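Local coordinates for DUF4848 domain-containing protein (PDB 4LB8), which is of unknown function but probably carries a signal sequence and is exported to the cell envelope as a lipoprotein, at residues I28-K31 with S35-N38; V89-Y94 with T110-Y115; Y184-V187 with I192-N195; S198-V203 with S207-T212. One frame throughout, in Å; residues are numbered along the deposited sequence.

Interaction 1: I28-K31 with S35-N38; sequences IKFK and SYEN
Phe-30 and Tyr-36 join the end of strand 27-30 to helix 33-44, a strand-turn-helix connection in which the helix folds back beside the four-stranded mixed sheet. The contact is mainly aromatic. Tyr-36 presents its ring edge to the face of Phe-30 in an offset edge-to-face pair, with centroids 5.5 Å apart and planes at 62°; at the rim, Tyr-36 CD1 lies 3.7 Å from Phe-30 CE2. The helix backbone adds a CH-pi contact to the same ring: Tyr-36 CA stands over the face, 3.9 Å from the centroid of the Phe-30 ring. Aliphatic packing completes the match, since Tyr-36 CB reaches Phe-30 CG at 3.7 Å. With CG of Tyr-36 roughly opposite its own backbone N (chi1 153°), the phenol swings past the Phe-30 ring, and its OH hydrogen-bonds to Asn-123 OD1. Phe-126 meets Phe-30 edge-to-face, while Phe-133 and Ile-135 of strand 132-135 pack against it. An alanine at Phe-30 is likely to open a gap between strand and helix, depriving Tyr-36 of the face against which its CA, CB and ring edge rest. The polar margin lies near the start of the helix, where Ser-35 OG, hydrogen-bonded to Asp-32 OD1, sits 3.6 Å from Lys-31 CB.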
loop_
_atom_site.group_PDB
_atom_site.type_symbol
_atom_site.label_atom_id
_atom_site.label_comp_id
_atom_site.label_asym_id
_atom_site.label_seq_id
_atom_site.Cartn_x
_atom_site.Cartn_y
_atom_site.Cartn_z
ATOM N N ILE A 28 35.593 20.675 -6.040
ATOM C CA ILE A 28 35.066 21.940 -5.505
ATOM C C ILE A 28 35.707 22.126 -4.124
ATOM O O ILE A 28 35.669 21.210 -3.303
ATOM C CB ILE A 28 33.497 22.002 -5.450
ATOM C CG1 ILE A 28 32.857 22.177 -6.840
ATOM C CG2 ILE A 28 32.987 23.081 -4.480
ATOM C CD1 ILE A 28 32.825 23.600 -7.461
ATOM N N LYS A 29 36.303 23.296 -3.880
ATOM C CA LYS A 29 36.896 23.636 -2.595
ATOM C C LYS A 29 36.186 24.864 -2.035
ATOM O O LYS A 29 36.035 25.855 -2.739
ATOM C CB LYS A 29 38.415 23.875 -2.726
ATOM C CG LYS A 29 39.153 24.215 -1.423
ATOM C CD LYS A 29 40.432 24.984 -1.726
ATOM C CE LYS A 29 41.598 24.741 -0.778
ATOM N NZ LYS A 29 42.232 23.395 -0.969
ATOM N N PHE A 30 35.720 24.775 -0.786
ATOM C CA PHE A 30 35.109 25.885 -0.063
ATOM C C PHE A 30 36.146 26.446 0.891
ATOM O O PHE A 30 37.061 25.720 1.292
ATOM C CB PHE A 30 33.836 25.449 0.683
ATOM C CG PHE A 30 32.721 25.050 -0.249
ATOM C CD1 PHE A 30 31.999 26.015 -0.952
ATOM C CD2 PHE A 30 32.409 23.706 -0.454
ATOM C CE1 PHE A 30 30.978 25.642 -1.834
ATOM C CE2 PHE A 30 31.386 23.339 -1.332
ATOM C CZ PHE A 30 30.670 24.308 -2.008
ATOM N N LYS A 31 36.036 27.739 1.220
ATOM C CA LYS A 31 36.966 28.447 2.117
ATOM C C LYS A 31 36.862 27.852 3.534
ATOM O O LYS A 31 37.885 27.505 4.123
ATOM C CB LYS A 31 36.665 29.971 2.100
ATOM C CG LYS A 31 37.476 30.839 3.063
ATOM C CD LYS A 31 37.213 32.338 2.841
ATOM C CE LYS A 31 36.326 32.979 3.890
ATOM N NZ LYS A 31 37.068 33.282 5.147
ATOM N N SER A 35 31.081 29.146 4.313
ATOM C CA SER A 35 31.038 29.319 2.860
ATOM C C SER A 35 30.234 28.202 2.209
ATOM O O SER A 35 29.349 28.472 1.399
ATOM C CB SER A 35 32.452 29.361 2.285
ATOM O OG SER A 35 33.133 30.496 2.791
ATOM N N TYR A 36 30.512 26.953 2.605
ATOM C CA TYR A 36 29.864 25.751 2.092
ATOM C C TYR A 36 28.342 25.786 2.396
ATOM O O TYR A 36 27.539 25.679 1.465
ATOM C CB TYR A 36 30.564 24.477 2.663
ATOM C CG TYR A 36 29.663 23.269 2.745
ATOM C CD1 TYR A 36 29.223 22.622 1.592
ATOM C CD2 TYR A 36 29.163 22.834 3.966
ATOM C CE1 TYR A 36 28.313 21.571 1.653
ATOM C CE2 TYR A 36 28.256 21.782 4.040
ATOM C CZ TYR A 36 27.826 21.162 2.878
ATOM O OH TYR A 36 26.953 20.114 2.950
ATOM N N GLU A 37 27.957 25.980 3.675
ATOM C CA GLU A 37 26.557 26.004 4.105
ATOM C C GLU A 37 25.798 27.122 3.415
ATOM O O GLU A 37 24.653 26.911 3.040
ATOM C CB GLU A 37 26.435 26.099 5.632
ATOM C CG GLU A 37 26.619 24.746 6.313
ATOM C CD GLU A 37 26.864 24.763 7.811
ATOM O OE1 GLU A 37 27.342 25.803 8.324
ATOM O OE2 GLU A 37 26.654 23.709 8.459
ATOM N N ASN A 38 26.454 28.286 3.203
ATOM C CA ASN A 38 25.874 29.423 2.496
ATOM C C ASN A 38 25.670 29.107 1.030
ATOM O O ASN A 38 24.560 29.312 0.534
ATOM C CB ASN A 38 26.747 30.660 2.653
ATOM C CG ASN A 38 26.328 31.491 3.832
ATOM O OD1 ASN A 38 26.634 31.175 4.996
ATOM N ND2 ASN A 38 25.532 32.520 3.555
#

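Interaction 2: V89-Y94 with T110-Y115; sequences VLYEKY and TDLSPY
Tyr-91 and Leu-112 bring the helical backbone of 89-94 and the irregular chain of 110-115 no nearer than 8.6 Å between their CA atoms, and the two tyrosines on this side of the helix span the gap. Both have CG anti to the backbone N (chi1 -172° in Tyr-91), which extends their rings from the helix toward the loop. Tyr-91 OH donates to Leu-112 O at 2.6 Å. The carbonyl oxygen lies at the edge of the phenol, in the plane of its ring, whereas the hydroxyl approaches it from the flank, with a C=O...donor angle of 110° and a tilt of 31° from the carbonyl plane. The leucine side chain bends back over the same ring: Leu-112 CD2 lies above one face, 4.0 Å from Tyr-91 CZ, so that one residue grips the phenol through both a polar and an apolar group. One helical turn on, Tyr-94 meets Pro-114 at about a right angle, its OH 3.2 Å from Pro-114 CG; the polar partner of that hydroxyl is Ala-70 O in helix 63-80. Within the loop, Tyr-115 OH donates to the syn side of Asp-111 OD2 at 2.7 Å, and Asn-105 ND2 bonds to the same oxygen. Asp-111 OD1 accepts a hydrogen bond from Gln-199 NE2 of the second subunit, whose Phe-204 packs on Leu-112. This is an irregular loop laid against a helix through two tyrosine side chains, one of them hydrogen-bonded to the loop backbone, forming part of the dimer interface.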
loop_
_atom_site.group_PDB
_atom_site.type_symbol
_atom_site.label_atom_id
_atom_site.label_comp_id
_atom_site.label_asym_id
_atom_site.label_seq_id
_atom_site.Cartn_x
_atom_site.Cartn_y
_atom_site.Cartn_z
ATOM N N VAL A 89 18.358 -4.368 -24.089
ATOM C CA VAL A 89 19.707 -4.235 -24.628
ATOM C C VAL A 89 20.246 -2.835 -24.310
ATOM O O VAL A 89 21.389 -2.718 -23.858
ATOM C CB VAL A 89 19.752 -4.548 -26.145
ATOM C CG1 VAL A 89 21.163 -4.332 -26.717
ATOM C CG2 VAL A 89 19.280 -5.972 -26.408
ATOM N N LEU A 90 19.420 -1.791 -24.563
ATOM C CA LEU A 90 19.752 -0.382 -24.330
ATOM C C LEU A 90 19.975 -0.103 -22.840
ATOM O O LEU A 90 20.993 0.497 -22.463
ATOM C CB LEU A 90 18.612 0.527 -24.844
ATOM C CG LEU A 90 18.607 0.941 -26.312
ATOM C CD1 LEU A 90 17.218 1.375 -26.738
ATOM C CD2 LEU A 90 19.555 2.088 -26.563
ATOM N N TYR A 91 19.012 -0.559 -22.004
ATOM C CA TYR A 91 18.980 -0.337 -20.563
ATOM C C TYR A 91 20.117 -1.056 -19.810
ATOM O O TYR A 91 20.505 -0.574 -18.745
ATOM C CB TYR A 91 17.608 -0.729 -19.997
ATOM C CG TYR A 91 17.403 -0.361 -18.546
ATOM C CD1 TYR A 91 17.336 0.973 -18.144
ATOM C CD2 TYR A 91 17.237 -1.343 -17.579
ATOM C CE1 TYR A 91 17.144 1.316 -16.803
ATOM C CE2 TYR A 91 17.016 -1.013 -16.243
ATOM C CZ TYR A 91 17.001 0.316 -15.855
ATOM O OH TYR A 91 16.822 0.610 -14.531
ATOM N N GLU A 92 20.655 -2.174 -20.351
ATOM C CA GLU A 92 21.784 -2.892 -19.744
ATOM C C GLU A 92 23.045 -2.049 -19.868
ATOM O O GLU A 92 23.823 -1.946 -18.908
ATOM C CB GLU A 92 22.007 -4.284 -20.373
ATOM C CG GLU A 92 21.176 -5.399 -19.746
ATOM C CD GLU A 92 21.344 -5.647 -18.255
ATOM O OE1 GLU A 92 22.442 -6.095 -17.851
ATOM O OE2 GLU A 92 20.370 -5.424 -17.496
ATOM N N LYS A 93 23.211 -1.405 -21.046
ATOM C CA LYS A 93 24.336 -0.527 -21.373
ATOM C C LYS A 93 24.235 0.742 -20.517
ATOM O O LYS A 93 25.233 1.145 -19.924
ATOM C CB LYS A 93 24.376 -0.231 -22.887
ATOM C CG LYS A 93 24.726 -1.482 -23.701
ATOM C CD LYS A 93 24.584 -1.319 -25.211
ATOM C CE LYS A 93 25.276 -2.423 -25.996
ATOM N NZ LYS A 93 24.537 -3.716 -25.943
ATOM N N TYR A 94 23.012 1.301 -20.373
ATOM C CA TYR A 94 22.692 2.456 -19.525
ATOM C C TYR A 94 23.091 2.197 -18.050
ATOM O O TYR A 94 23.802 3.021 -17.464
ATOM C CB TYR A 94 21.191 2.779 -19.630
ATOM C CG TYR A 94 20.701 3.885 -18.717
ATOM C CD1 TYR A 94 20.751 5.220 -19.117
ATOM C CD2 TYR A 94 20.133 3.594 -17.478
ATOM C CE1 TYR A 94 20.274 6.237 -18.291
ATOM C CE2 TYR A 94 19.666 4.604 -16.637
ATOM C CZ TYR A 94 19.720 5.921 -17.056
ATOM O OH TYR A 94 19.216 6.902 -16.242
ATOM N N THR A 110 10.669 -2.649 -11.789
ATOM C CA THR A 110 9.906 -1.846 -12.754
ATOM C C THR A 110 10.298 -0.368 -12.598
ATOM O O THR A 110 9.975 0.454 -13.466
ATOM C CB THR A 110 8.390 -2.071 -12.636
ATOM O OG1 THR A 110 7.916 -1.590 -11.382
ATOM C CG2 THR A 110 7.999 -3.532 -12.824
ATOM N N ASP A 111 11.015 -0.036 -11.499
ATOM C CA ASP A 111 11.506 1.316 -11.256
ATOM C C ASP A 111 12.882 1.386 -11.895
ATOM O O ASP A 111 13.869 0.851 -11.378
ATOM C CB ASP A 111 11.506 1.656 -9.764
ATOM C CG ASP A 111 12.278 2.901 -9.371
ATOM O OD1 ASP A 111 12.522 3.762 -10.253
ATOM O OD2 ASP A 111 12.643 3.016 -8.186
ATOM N N LEU A 112 12.910 2.052 -13.055
ATOM C CA LEU A 112 14.037 2.165 -13.965
ATOM C C LEU A 112 15.057 3.202 -13.628
ATOM O O LEU A 112 16.165 3.125 -14.163
ATOM C CB LEU A 112 13.503 2.515 -15.360
ATOM C CG LEU A 112 12.480 1.609 -15.954
ATOM C CD1 LEU A 112 12.088 2.121 -17.284
ATOM C CD2 LEU A 112 12.995 0.175 -16.050
ATOM N N SER A 113 14.667 4.228 -12.847
ATOM C CA SER A 113 15.472 5.423 -12.543
ATOM C C SER A 113 16.720 5.201 -11.704
ATOM O O SER A 113 16.661 4.502 -10.689
ATOM C CB SER A 113 14.613 6.469 -11.848
ATOM O OG SER A 113 13.781 7.081 -12.814
ATOM N N PRO A 114 17.850 5.854 -12.067
ATOM C CA PRO A 114 19.040 5.785 -11.191
ATOM C C PRO A 114 18.827 6.677 -9.979
ATOM O O PRO A 114 18.052 7.628 -10.054
ATOM C CB PRO A 114 20.179 6.308 -12.079
ATOM C CG PRO A 114 19.526 7.229 -13.043
ATOM C CD PRO A 114 18.074 6.768 -13.213
ATOM N N TYR A 115 19.502 6.377 -8.876
ATOM C CA TYR A 115 19.407 7.135 -7.623
ATOM C C TYR A 115 20.753 7.605 -7.124
ATOM O O TYR A 115 21.767 6.921 -7.334
ATOM C CB TYR A 115 18.772 6.267 -6.530
ATOM C CG TYR A 115 17.293 6.053 -6.720
ATOM C CD1 TYR A 115 16.366 6.932 -6.167
ATOM C CD2 TYR A 115 16.811 4.967 -7.458
ATOM C CE1 TYR A 115 14.997 6.727 -6.316
ATOM C CE2 TYR A 115 15.444 4.773 -7.641
ATOM C CZ TYR A 115 14.541 5.652 -7.064
ATOM O OH TYR A 115 13.189 5.483 -7.230
#

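Interaction 3: Y184-V187 with I192-N195; sequences YLSV and IHAN
Leu-185 and Ala-194 are paired in the beta hairpin of strands 179-188 and 191-201, part of a larger antiparallel sheet. Theirs is a non-hydrogen-bonded pair between two hydrogen-bonded ones, Tyr-184 with Asn-195 and Ser-186 with His-193. Four backbone bonds join the strands; the straightest runs from Tyr-184 N to Asn-195 O, 2.9 Å with 166° at the hydrogen. The side chain of Leu-185 starts at CB, which passes 4.2 Å from His-193 O. CG follows anti to the carbonyl carbon (chi1 -58°), and there the chain forks: CD1 continues it in extended form while CD2 turns to the partner strand. CD2 rests on Ala-194 CB at 3.7 Å, passes 3.9 Å from His-193 O and lies more loosely, at 4.4 Å, from Ile-192 CG2. Phe-259 of strand 254-262 and Leu-290 also pack against Leu-185, placing it in an apolar layer. Val-187 extends that layer, its CG2 lying 3.8 Å from Ile-192 CG1. The face bearing Tyr-184, Ser-186, His-193 and Asn-195 is instead turned to the second subunit: Arg-151 of that subunit makes a cation-pi contact with Tyr-184. Asn-195 ND2 is held within its own chain by Asn-254 OD1 and Val-255 O. Beside His-193, Ser-186 OG lies 3.5 Å from His-193 CB and hydrogen-bonds to Val-119 O of the second subunit.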
loop_
_atom_site.group_PDB
_atom_site.type_symbol
_atom_site.label_atom_id
_atom_site.label_comp_id
_atom_site.label_asym_id
_atom_site.label_seq_id
_atom_site.Cartn_x
_atom_site.Cartn_y
_atom_site.Cartn_z
ATOM N N TYR A 184 -12.104 -12.519 -1.504
ATOM C CA TYR A 184 -11.252 -13.685 -1.368
ATOM C C TYR A 184 -11.961 -14.878 -1.989
ATOM O O TYR A 184 -13.126 -15.121 -1.678
ATOM C CB TYR A 184 -10.868 -13.902 0.126
ATOM C CG TYR A 184 -10.114 -12.699 0.664
ATOM C CD1 TYR A 184 -8.733 -12.584 0.496
ATOM C CD2 TYR A 184 -10.798 -11.601 1.200
ATOM C CE1 TYR A 184 -8.047 -11.419 0.859
ATOM C CE2 TYR A 184 -10.121 -10.432 1.564
ATOM C CZ TYR A 184 -8.746 -10.349 1.396
ATOM O OH TYR A 184 -8.060 -9.228 1.790
ATOM N N LEU A 185 -11.262 -15.590 -2.909
ATOM C CA LEU A 185 -11.776 -16.764 -3.618
ATOM C C LEU A 185 -11.004 -18.019 -3.304
ATOM O O LEU A 185 -9.772 -17.994 -3.196
ATOM C CB LEU A 185 -11.776 -16.562 -5.145
ATOM C CG LEU A 185 -12.573 -15.382 -5.711
ATOM C CD1 LEU A 185 -12.458 -15.370 -7.207
ATOM C CD2 LEU A 185 -14.046 -15.390 -5.251
ATOM N N SER A 186 -11.737 -19.134 -3.193
ATOM C CA SER A 186 -11.205 -20.479 -2.949
ATOM C C SER A 186 -12.103 -21.476 -3.679
ATOM O O SER A 186 -13.174 -21.084 -4.138
ATOM C CB SER A 186 -11.076 -20.785 -1.454
ATOM O OG SER A 186 -12.302 -20.792 -0.738
ATOM N N VAL A 187 -11.654 -22.724 -3.869
ATOM C CA VAL A 187 -12.462 -23.699 -4.615
ATOM C C VAL A 187 -12.386 -25.076 -3.956
ATOM O O VAL A 187 -11.293 -25.562 -3.638
ATOM C CB VAL A 187 -12.100 -23.738 -6.144
ATOM C CG1 VAL A 187 -10.654 -24.196 -6.394
ATOM C CG2 VAL A 187 -13.109 -24.552 -6.955
ATOM N N ILE A 192 -16.764 -22.771 -6.176
ATOM C CA ILE A 192 -16.001 -21.570 -5.848
ATOM C C ILE A 192 -16.699 -20.829 -4.697
ATOM O O ILE A 192 -17.879 -20.494 -4.799
ATOM C CB ILE A 192 -15.779 -20.667 -7.114
ATOM C CG1 ILE A 192 -15.037 -21.480 -8.232
ATOM C CG2 ILE A 192 -14.965 -19.409 -6.742
ATOM C CD1 ILE A 192 -15.055 -20.929 -9.593
ATOM N N HIS A 193 -15.947 -20.589 -3.605
ATOM C CA HIS A 193 -16.379 -19.899 -2.392
ATOM C C HIS A 193 -15.864 -18.472 -2.418
ATOM O O HIS A 193 -14.691 -18.268 -2.707
ATOM C CB HIS A 193 -15.814 -20.632 -1.157
ATOM C CG HIS A 193 -16.514 -21.912 -0.818
ATOM N ND1 HIS A 193 -16.431 -23.023 -1.633
ATOM C CD2 HIS A 193 -17.240 -22.227 0.274
ATOM C CE1 HIS A 193 -17.157 -23.950 -1.038
ATOM N NE2 HIS A 193 -17.654 -23.515 0.118
ATOM N N ALA A 194 -16.709 -17.484 -2.127
ATOM C CA ALA A 194 -16.283 -16.090 -2.083
ATOM C C ALA A 194 -16.505 -15.538 -0.701
ATOM O O ALA A 194 -17.503 -15.878 -0.052
ATOM C CB ALA A 194 -17.055 -15.254 -3.100
ATOM N N ASN A 195 -15.584 -14.698 -0.259
ATOM C CA ASN A 195 -15.649 -13.986 0.999
ATOM C C ASN A 195 -15.504 -12.480 0.689
ATOM O O ASN A 195 -14.496 -12.052 0.129
ATOM C CB ASN A 195 -14.582 -14.499 1.992
ATOM C CG ASN A 195 -14.685 -14.016 3.435
ATOM O OD1 ASN A 195 -13.734 -14.140 4.207
ATOM N ND2 ASN A 195 -15.803 -13.442 3.849
#

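Interaction 4: S198-V203 with S207-T212; sequences SQKKGV and SRYSTT
Lys-200 lies obliquely across Tyr-209, its aliphatic stem against the aromatic side chain. Lys-200 CB stands over one face of the ring, 4.1 Å from the centroid and 24° off the normal, in a CH-pi contact, while Lys-200 CG approaches Tyr-209 CB at 3.4 Å. Beyond CG the lysine chain bends along Ser-207, its hydrogen-bonded pair partner, and NZ ends 3.5 Å from Ser-207 CB. Tyr-209 has its own CG between backbone N and carbonyl carbon (chi1 88°), which lays the ring across the strand, with CE1 3.4 Å from Gln-199 O; Arg-179 adds a cation-pi contact. An aspartate in place of Lys-200 would keep CB over the ring but is likely to strip Ser-207 CB of the long chain that runs along it. Lys-200 N bonds to Ser-207 O at 3.0 Å, and Ser-207 N returns a longer bond to Lys-200 O. Gln-199 and Arg-208 diverge; Gln-199 OE1 bonds to Lys-180 NZ, and Arg-208 NH1 reaches Asp-71 and Pro-114 O of the second subunit. Thr-211 CG2 packs 3.6 Å from Ser-198 CB. The arrangement is a short antiparallel beta hairpin whose second strand soon leaves its partner, at a subunit interface.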
loop_
_atom_site.group_PDB
_atom_site.type_symbol
_atom_site.label_atom_id
_atom_site.label_comp_id
_atom_site.label_asym_id
_atom_site.label_seq_id
_atom_site.Cartn_x
_atom_site.Cartn_y
_atom_site.Cartn_z
ATOM N N SER A 198 -15.477 -6.149 4.825
ATOM C CA SER A 198 -15.425 -4.715 4.996
ATOM C C SER A 198 -15.272 -4.361 6.453
ATOM O O SER A 198 -15.942 -4.933 7.331
ATOM C CB SER A 198 -16.645 -4.019 4.397
ATOM O OG SER A 198 -17.764 -4.021 5.267
ATOM N N GLN A 199 -14.387 -3.396 6.699
ATOM C CA GLN A 199 -14.093 -2.888 8.026
ATOM C C GLN A 199 -13.995 -1.365 8.012
ATOM O O GLN A 199 -13.734 -0.770 6.967
ATOM C CB GLN A 199 -12.793 -3.499 8.559
ATOM C CG GLN A 199 -12.862 -5.001 8.820
ATOM C CD GLN A 199 -11.645 -5.479 9.572
ATOM O OE1 GLN A 199 -10.507 -5.323 9.127
ATOM N NE2 GLN A 199 -11.851 -6.035 10.751
ATOM N N LYS A 200 -14.242 -0.747 9.176
ATOM C CA LYS A 200 -14.133 0.687 9.434
ATOM C C LYS A 200 -13.189 0.874 10.612
ATOM O O LYS A 200 -13.201 0.054 11.541
ATOM C CB LYS A 200 -15.512 1.365 9.694
ATOM C CG LYS A 200 -16.421 0.634 10.693
ATOM C CD LYS A 200 -16.380 1.187 12.107
ATOM C CE LYS A 200 -16.535 0.094 13.141
ATOM N NZ LYS A 200 -15.676 0.349 14.337
ATOM N N LYS A 201 -12.376 1.938 10.580
ATOM C CA LYS A 201 -11.441 2.240 11.649
ATOM C C LYS A 201 -12.157 3.091 12.704
ATOM O O LYS A 201 -12.695 4.148 12.383
ATOM C CB LYS A 201 -10.201 2.960 11.078
ATOM C CG LYS A 201 -8.890 2.772 11.837
ATOM C CD LYS A 201 -7.816 3.723 11.279
ATOM C CE LYS A 201 -6.493 3.719 12.032
ATOM N NZ LYS A 201 -5.604 2.576 11.652
ATOM N N GLY A 202 -12.206 2.577 13.931
ATOM C CA GLY A 202 -12.791 3.228 15.100
ATOM C C GLY A 202 -11.705 3.711 16.045
ATOM O O GLY A 202 -10.527 3.733 15.679
ATOM N N VAL A 203 -12.082 4.076 17.275
ATOM C CA VAL A 203 -11.145 4.575 18.294
ATOM C C VAL A 203 -10.191 3.497 18.799
ATOM O O VAL A 203 -9.099 3.822 19.278
ATOM C CB VAL A 203 -11.856 5.229 19.509
ATOM C CG1 VAL A 203 -11.650 6.738 19.507
ATOM C CG2 VAL A 203 -13.342 4.870 19.576
ATOM N N SER A 207 -12.879 -2.897 12.907
ATOM C CA SER A 207 -14.029 -3.692 13.273
ATOM C C SER A 207 -14.935 -3.780 12.055
ATOM O O SER A 207 -14.876 -2.908 11.200
ATOM C CB SER A 207 -14.724 -3.019 14.448
ATOM O OG SER A 207 -15.988 -3.566 14.760
ATOM N N ARG A 208 -15.746 -4.832 11.947
ATOM C CA ARG A 208 -16.654 -5.016 10.815
ATOM C C ARG A 208 -17.852 -4.048 10.854
ATOM O O ARG A 208 -18.336 -3.683 11.931
ATOM C CB ARG A 208 -17.153 -6.469 10.767
ATOM C CG ARG A 208 -16.318 -7.311 9.840
ATOM C CD ARG A 208 -16.524 -8.775 10.055
ATOM N NE ARG A 208 -15.303 -9.511 9.723
ATOM C CZ ARG A 208 -14.783 -10.482 10.468
ATOM N NH1 ARG A 208 -15.356 -10.831 11.612
ATOM N NH2 ARG A 208 -13.678 -11.096 10.086
ATOM N N TYR A 209 -18.325 -3.644 9.669
ATOM C CA TYR A 209 -19.471 -2.741 9.520
ATOM C C TYR A 209 -20.199 -3.067 8.211
ATOM O O TYR A 209 -19.570 -3.564 7.278
ATOM C CB TYR A 209 -19.014 -1.261 9.576
ATOM C CG TYR A 209 -18.601 -0.667 8.240
ATOM C CD1 TYR A 209 -17.458 -1.112 7.573
ATOM C CD2 TYR A 209 -19.354 0.341 7.642
ATOM C CE1 TYR A 209 -17.092 -0.588 6.328
ATOM C CE2 TYR A 209 -19.005 0.863 6.394
ATOM C CZ TYR A 209 -17.871 0.399 5.742
ATOM O OH TYR A 209 -17.526 0.920 4.511
ATOM N N SER A 210 -21.490 -2.762 8.126
ATOM C CA SER A 210 -22.283 -3.024 6.923
ATOM C C SER A 210 -21.944 -2.078 5.769
ATOM O O SER A 210 -21.734 -0.899 6.011
ATOM C CB SER A 210 -23.770 -2.921 7.241
ATOM O OG SER A 210 -24.161 -3.905 8.185
ATOM N N THR A 211 -21.907 -2.590 4.516
ATOM C CA THR A 211 -21.643 -1.786 3.305
ATOM C C THR A 211 -22.309 -2.416 2.059
ATOM O O THR A 211 -22.911 -3.493 2.141
ATOM C CB THR A 211 -20.110 -1.599 3.082
ATOM O OG1 THR A 211 -19.888 -0.492 2.204
ATOM C CG2 THR A 211 -19.435 -2.830 2.490
ATOM N N THR A 212 -22.190 -1.739 0.911
ATOM C CA THR A 212 -22.639 -2.224 -0.389
ATOM C C THR A 212 -21.371 -2.614 -1.142
ATOM O O THR A 212 -20.453 -1.803 -1.182
ATOM C CB THR A 212 -23.472 -1.150 -1.108
ATOM O OG1 THR A 212 -24.761 -1.093 -0.491
ATOM C CG2 THR A 212 -23.645 -1.435 -2.586
#

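Interactions 3 and 4 share strand 191-201, with centres 21 Å apart, and belong to one antiparallel sheet; interaction 1 joins a strand of a separate small mixed sheet to a helix, its centre 64 Å from that of interaction 3. Interaction 1 is the only partly buried one of the four, and it depends on aromatic packing. The other three are buried, but rely on different means: a tyrosine hydroxyl spanning helix and loop in interaction 2, backbone pairing in interaction 3, and a lysine stem laid on a tyrosine in interaction 4. Although interactions 2 and 4 do not touch within one chain, 110-115 of one subunit meets Gln-199 and Arg-208 of the other.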